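Local coordinates for Serine/threonine-protein kinase pknE (Mycobacterium tuberculosis, PDB 2H34) that catalyses ATP-dependent phosphorylation of serine and threonine residues in proteins, as the cytoplasmic kinase domain of a homodimeric membrane protein probably involved in survival of the bacterium in its host, at residues Ser68-Leu71 with Ser72-Pro75; Ala149-Ala153 with Gly154-Arg158. All coordinates share one frame; numbering follows the deposited sequence.

Contact 1: residues Ser68-Leu71 with Ser72-Pro75; sequences SETL and SSDP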
# COMPACT_ATOMS: atom_id res chain seq x y z
N SER A 68 -18.90 3.30 -8.85
CA SER A 68 -20.35 2.98 -8.77
C SER A 68 -21.33 4.14 -8.56
O SER A 68 -20.96 5.25 -8.16
CB SER A 68 -20.58 1.98 -7.66
OG SER A 68 -21.88 1.42 -7.73
N GLU A 69 -22.31 3.91 -8.88
CA GLU A 69 -23.56 4.69 -8.71
C GLU A 69 -23.48 6.10 -9.30
O GLU A 69 -24.31 7.00 -8.99
CB GLU A 69 -23.92 4.72 -7.21
CG GLU A 69 -25.13 5.58 -6.82
CD GLU A 69 -26.39 5.30 -7.62
OE1 GLU A 69 -26.77 4.12 -7.76
OE2 GLU A 69 -27.02 6.28 -8.11
N THR A 70 -22.49 6.29 -10.19
CA THR A 70 -22.31 7.57 -10.90
C THR A 70 -22.26 8.74 -9.90
O THR A 70 -23.10 9.65 -9.95
CB THR A 70 -23.42 7.78 -11.98
OG1 THR A 70 -23.55 6.58 -12.75
CG2 THR A 70 -23.07 8.95 -12.90
N LEU A 71 -21.29 8.68 -8.99
CA LEU A 71 -21.06 9.75 -8.02
C LEU A 71 -20.37 10.93 -8.70
O LEU A 71 -20.58 12.09 -8.33
CB LEU A 71 -20.25 9.26 -6.81
CG LEU A 71 -18.72 9.15 -6.89
CD1 LEU A 71 -18.11 9.40 -5.51
CD2 LEU A 71 -18.29 7.80 -7.44
N SER A 72 -19.57 10.62 -9.72
CA SER A 72 -18.86 11.63 -10.49
C SER A 72 -19.66 12.13 -11.69
O SER A 72 -19.12 12.25 -12.80
CB SER A 72 -17.51 11.10 -10.95
OG SER A 72 -17.67 10.31 -12.11
N SER A 73 -20.94 12.39 -11.49
CA SER A 73 -21.68 13.24 -12.40
C SER A 73 -21.06 14.62 -12.25
O SER A 73 -21.04 15.43 -13.18
CB SER A 73 -23.17 13.27 -12.04
OG SER A 73 -23.68 11.96 -11.91
N ASP A 74 -20.53 14.86 -11.05
CA ASP A 74 -19.73 16.03 -10.72
C ASP A 74 -18.37 15.98 -11.45
O ASP A 74 -17.68 14.96 -11.40
CB ASP A 74 -19.53 16.08 -9.21
CG ASP A 74 -18.26 16.80 -8.80
OD1 ASP A 74 -18.18 18.03 -8.99
OD2 ASP A 74 -17.35 16.13 -8.28
N PRO A 75 -17.99 17.08 -12.12
CA PRO A 75 -16.74 17.12 -12.89
C PRO A 75 -15.48 17.07 -12.02
O PRO A 75 -14.41 16.72 -12.52
CB PRO A 75 -16.81 18.47 -13.63
CG PRO A 75 -18.24 18.93 -13.50
CD PRO A 75 -18.72 18.36 -12.21
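Thr70 and Ser73 lie along the same flank of the loop that leads from strand 60-66 of the kinase N-lobe into helix 75-88, the position of the αC helix, and an inverse gamma turn centred on Ser72 brings them together. Thr70 presents its methyl CG2 to the hydroxyl of Ser73, while its own OG1 is turned off, away from that partner. In Ser73 a chi1 of -52° sets OG beside its backbone N, from where it reaches back over the chain to donate to Thr70 O at 3.1 Å. The hydroxyl comes in well above the carbonyl plane, 42° out of it. Leu71 sends its branch the other way, where it touches Phe77 of the helix and comes within about 5 Å, side chain to side chain, of Met47 in the predicted ATP-binding loop. The Ser72 side chain packs on Phe77 and Met81 of helix 75-88 and on Leu109 of strand 108-114, bridging helix and sheet. Thr70, though exposed, also touches Gln108 of that strand; an autophosphorylation site by similarity, it is unmodified here. Just beyond, Asp74 N-caps the helix, its two carboxylate oxygens accepting from the backbone N atoms of Val76 and Phe77. The turn itself is closed by a weak bond from Ser73 N to Leu71 O, 3.2 Å long and bent to 126°.

Contact 2: residues Ala149-Ala153 with Gly154-Arg158; sequences AAHAA and GATHR
The chi1 of His151, -177°, carries its imidazole off the last turn of helix 133-152, and that of Thr156, -40°, sets OG1 beside the Thr156 backbone N; with the chain reversed at Gly154, the two side chains lie side by side, pointing the same way. Between them the helix ends in a Schellman motif, from which the chain enters the His157-Arg158-Asp159 sequence of the kinase catalytic loop. ND1 of His151 and OG1 of Thr156 are hydrogen-bonded at 2.9 Å, and either may be the donor. The Thr156 methyl CG2 lies at the imidazole edge, in the ring plane, so both branches of the threonine are turned to the same nitrogen. A bound sodium ion lies close to the His151 side chain.

Gly154 makes the reversal with a positive phi of 81°, a conformation that favours glycine. Its N donates to His151 O at 3.0 Å, and the next residue completes the motif through the bond from Ala155 N to Ala150 O, 3.1 Å. Ala150 O also accepts from Ala153 N, at 3.0 Å; the two donors reach it from opposite faces of the carbonyl plane, so this buried residue's oxygen is gripped twice as the helix stops. Farther along, His157 lies near Asp159, the predicted proton acceptor, and its ring bears on the end of the helix: CD2 approaches the methyl CB of Ala150 to 4.0 Å.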
# COMPACT_ATOMS: atom_id res chain seq x y z
N ALA A 149 8.03 4.58 -7.50
CA ALA A 149 7.58 4.77 -8.88
C ALA A 149 6.38 5.70 -8.91
O ALA A 149 6.29 6.59 -9.76
CB ALA A 149 7.25 3.45 -9.52
N ALA A 150 5.45 5.49 -7.97
CA ALA A 150 4.25 6.29 -7.91
C ALA A 150 4.63 7.76 -7.72
O ALA A 150 4.31 8.62 -8.56
CB ALA A 150 3.34 5.80 -6.81
N HIS A 151 5.36 8.04 -6.63
CA HIS A 151 5.89 9.37 -6.36
C HIS A 151 6.54 10.02 -7.60
O HIS A 151 6.28 11.18 -7.91
CB HIS A 151 6.90 9.32 -5.21
CG HIS A 151 7.42 10.67 -4.83
ND1 HIS A 151 6.70 11.56 -4.07
CD2 HIS A 151 8.58 11.31 -5.15
CE1 HIS A 151 7.39 12.68 -3.92
NE2 HIS A 151 8.53 12.55 -4.56
N ALA A 152 7.35 9.25 -8.30
CA ALA A 152 8.09 9.76 -9.44
C ALA A 152 7.21 10.20 -10.63
O ALA A 152 7.61 11.07 -11.40
CB ALA A 152 9.13 8.75 -9.88
N ALA A 153 6.03 9.60 -10.78
CA ALA A 153 5.11 10.00 -11.85
C ALA A 153 4.09 11.02 -11.35
O ALA A 153 3.17 11.40 -12.08
CB ALA A 153 4.42 8.80 -12.45
N GLY A 154 4.26 11.46 -10.11
CA GLY A 154 3.44 12.53 -9.56
C GLY A 154 2.08 12.04 -9.10
O GLY A 154 1.08 12.74 -9.24
N ALA A 155 2.08 10.83 -8.56
CA ALA A 155 0.90 10.24 -7.95
C ALA A 155 1.28 9.68 -6.58
O ALA A 155 1.09 8.50 -6.31
CB ALA A 155 0.34 9.15 -8.84
N THR A 156 1.83 10.54 -5.73
CA THR A 156 2.30 10.14 -4.39
C THR A 156 1.16 9.61 -3.51
O THR A 156 0.15 10.28 -3.31
CB THR A 156 3.02 11.30 -3.66
OG1 THR A 156 3.84 12.02 -4.58
CG2 THR A 156 3.90 10.77 -2.53
N HIS A 157 1.36 8.40 -3.00
CA HIS A 157 0.47 7.81 -2.01
C HIS A 157 0.74 8.41 -0.66
O HIS A 157 1.88 8.42 -0.21
CB HIS A 157 0.69 6.30 -1.93
CG HIS A 157 0.10 5.55 -3.07
ND1 HIS A 157 -0.69 4.44 -2.90
CD2 HIS A 157 0.17 5.78 -4.41
CE1 HIS A 157 -1.08 4.00 -4.09
NE2 HIS A 157 -0.57 4.79 -5.02
N ARG A 158 -0.30 8.90 -0.01
CA ARG A 158 -0.17 9.43 1.35
C ARG A 158 0.18 8.38 2.40
O ARG A 158 0.46 8.74 3.54
CB ARG A 158 -1.44 10.17 1.76
CG ARG A 158 -1.41 11.66 1.45
CD ARG A 158 -2.71 12.32 1.87
NE ARG A 158 -2.97 13.53 1.09
CZ ARG A 158 -4.16 13.85 0.59
NH1 ARG A 158 -5.21 13.05 0.78
NH2 ARG A 158 -4.30 14.97 -0.12

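Followed from the N terminus, the chain leaves strand 60-66 of the five-stranded N-lobe sheet and turns through contact 1, which closes the short connection to helix 75-88. It then completes that sheet, crosses to the C-lobe and runs along helix 133-152 to contact 2, the turn that delivers it to the catalytic loop ahead of strand 165-167. The two contacts come in series, neither nested nor crossed, and do not touch: their centres are about 25 Å apart and their nearest atoms about 15 Å. Each is local, the first joining strand to helix in one lobe, the second helix to catalytic loop in the other.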